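Local coordinates for DNA topoisomerase 2-associated protein PAT1 (PDB 5LMG), which activates mRNA decapping and represses translation in yeast, its C-terminal domain directly binding the decapping enzyme Dcp2 and the exonuclease Xrn1, at residues Pro110-Phe113 with Asn114-Lys118. The protein carries 2 engineered substitutions. Residues are numbered along the deposited sequence; the frame is centred on the assembly and turned at random.
Sequences PRIF and NFLDK. With MG (magnesium ion), chain N.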
loop_
_atom_site.group_PDB
_atom_site.type_symbol
_atom_site.label_atom_id
_atom_site.label_comp_id
_atom_site.label_asym_id
_atom_site.label_seq_id
_atom_site.Cartn_x
_atom_site.Cartn_y
_atom_site.Cartn_z
ATOM N N PRO A 110 -10.377 -9.955 11.126
ATOM C CA PRO A 110 -9.579 -10.044 12.371
ATOM C C PRO A 110 -10.060 -11.146 13.323
ATOM O O PRO A 110 -9.234 -11.821 13.942
ATOM C CB PRO A 110 -9.689 -8.640 12.990
ATOM C CG PRO A 110 -10.203 -7.758 11.902
ATOM C CD PRO A 110 -11.033 -8.632 11.012
ATOM N N ARG A 111 -11.387 -11.362 13.385
ATOM C CA ARG A 111 -12.028 -12.383 14.210
ATOM C C ARG A 111 -11.714 -13.789 13.706
ATOM O O ARG A 111 -11.476 -14.685 14.521
ATOM C CB ARG A 111 -13.532 -12.135 14.303
ATOM C CG ARG A 111 -13.857 -10.854 15.065
ATOM C CD ARG A 111 -15.209 -10.303 14.661
ATOM N NE ARG A 111 -16.306 -11.136 15.160
ATOM C CZ ARG A 111 -17.569 -11.019 14.771
ATOM N NH1 ARG A 111 -17.913 -10.104 13.875
ATOM N NH2 ARG A 111 -18.499 -11.819 15.271
ATOM N N ILE A 112 -11.663 -13.970 12.365
ATOM C CA ILE A 112 -11.262 -15.222 11.713
ATOM C C ILE A 112 -9.835 -15.598 12.180
ATOM O O ILE A 112 -9.595 -16.743 12.589
ATOM C CB ILE A 112 -11.357 -15.103 10.156
ATOM C CG1 ILE A 112 -12.828 -15.110 9.678
ATOM C CG2 ILE A 112 -10.533 -16.213 9.455
ATOM C CD1 ILE A 112 -13.015 -14.846 8.173
ATOM N N PHE A 113 -8.908 -14.603 12.143
ATOM C CA PHE A 113 -7.500 -14.762 12.514
ATOM C C PHE A 113 -7.292 -15.147 13.971
ATOM O O PHE A 113 -6.305 -15.820 14.269
ATOM C CB PHE A 113 -6.681 -13.521 12.126
ATOM C CG PHE A 113 -6.107 -13.638 10.730
ATOM C CD1 PHE A 113 -6.941 -13.799 9.624
ATOM C CD2 PHE A 113 -4.732 -13.621 10.522
ATOM C CE1 PHE A 113 -6.408 -13.943 8.343
ATOM C CE2 PHE A 113 -4.202 -13.752 9.236
ATOM C CZ PHE A 113 -5.041 -13.919 8.158
ATOM N N ASN A 114 -8.247 -14.816 14.864
ATOM C CA ASN A 114 -8.169 -15.231 16.265
ATOM C C ASN A 114 -8.264 -16.760 16.434
ATOM O O ASN A 114 -7.755 -17.280 17.425
ATOM C CB ASN A 114 -9.268 -14.555 17.098
ATOM C CG ASN A 114 -9.064 -13.082 17.343
ATOM O OD1 ASN A 114 -7.950 -12.546 17.257
ATOM N ND2 ASN A 114 -10.145 -12.398 17.685
ATOM N N PHE A 115 -8.921 -17.470 15.489
ATOM C CA PHE A 115 -9.141 -18.922 15.590
ATOM C C PHE A 115 -8.319 -19.783 14.613
ATOM O O PHE A 115 -8.557 -20.988 14.526
ATOM C CB PHE A 115 -10.650 -19.241 15.466
ATOM C CG PHE A 115 -11.476 -18.632 16.574
ATOM C CD1 PHE A 115 -11.568 -19.252 17.814
ATOM C CD2 PHE A 115 -12.114 -17.407 16.395
ATOM C CE1 PHE A 115 -12.304 -18.669 18.854
ATOM C CE2 PHE A 115 -12.841 -16.821 17.435
ATOM C CZ PHE A 115 -12.938 -17.457 18.656
ATOM N N LEU A 116 -7.337 -19.192 13.920
ATOM C CA LEU A 116 -6.490 -19.928 12.979
ATOM C C LEU A 116 -5.068 -20.112 13.484
ATOM O O LEU A 116 -4.603 -19.332 14.316
ATOM C CB LEU A 116 -6.437 -19.223 11.614
ATOM C CG LEU A 116 -7.740 -19.014 10.849
ATOM C CD1 LEU A 116 -7.486 -18.191 9.625
ATOM C CD2 LEU A 116 -8.405 -20.337 10.480
ATOM N N ASP A 117 -4.368 -21.132 12.953
ATOM C CA ASP A 117 -2.960 -21.355 13.272
ATOM C C ASP A 117 -2.087 -20.696 12.189
ATOM O O ASP A 117 -2.638 -20.109 11.246
ATOM C CB ASP A 117 -2.628 -22.849 13.515
ATOM C CG ASP A 117 -2.741 -23.801 12.331
ATOM O OD1 ASP A 117 -2.787 -23.324 11.180
ATOM O OD2 ASP A 117 -2.751 -25.020 12.558
ATOM N N LYS A 118 -0.747 -20.768 12.336
ATOM C CA LYS A 118 0.222 -20.140 11.438
ATOM C C LYS A 118 0.063 -20.545 9.957
ATOM O O LYS A 118 -0.032 -19.658 9.099
ATOM C CB LYS A 118 1.660 -20.383 11.941
ATOM C CG LYS A 118 2.740 -19.597 11.195
ATOM C CD LYS A 118 4.131 -20.047 11.622
ATOM C CE LYS A 118 5.149 -19.865 10.522
ATOM N NZ LYS A 118 6.538 -20.112 10.997
HETATM MG MG MG N . -2.684 -26.784 11.317
HETATM O O HOH W 1 -2.596 -25.637 9.511
HETATM O O HOH W 2 -4.986 -26.883 11.142
#
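Ile112 and Leu116 lie side by side and point the same way, joining the last part of helix 103-114 to the loop before helix 118-130: CG2 of Ile112 stands 3.6 Å from CD1 of Leu116. With chi1 at -73°, CG2 of Ile112 is turned anti to the backbone N and against Leu116, while CG1 sits beside that N. CD1 of Leu116 also approaches the Phe113 ring obliquely, 4.4 Å from CD1 of Phe113. Met80 of helix 78-82 and Ile124 of helix 118-130 pack against Leu116 as well, so replacing it with an alanine would probably open a gap between these helices and leave Ile112 CG2 without its neighbour.

Arg111 O lies near the plane of the Phe115 ring, at its edge, 3.4 Å from CD2 of Phe115. In the main chain, Asn114 N divides weakly between Pro110 O (3.3 Å), four residues back, and Arg111 O (3.2 Å), three back. Phe115 N then makes a straighter 3.1 Å bond to Ile112 O, again three back, donating from above the carbonyl plane at an N-H...O angle of 154°.

Beyond the turn, Asp117 N-caps helix 118-130. Its OD2 binds magnesium at 2.2 Å, while OD1 accepts hydrogen bonds from a metal-bound water and from a backbone N just past Lys118. With both carboxylate oxygens engaged, the rotation of the group at the helix start is probably fixed.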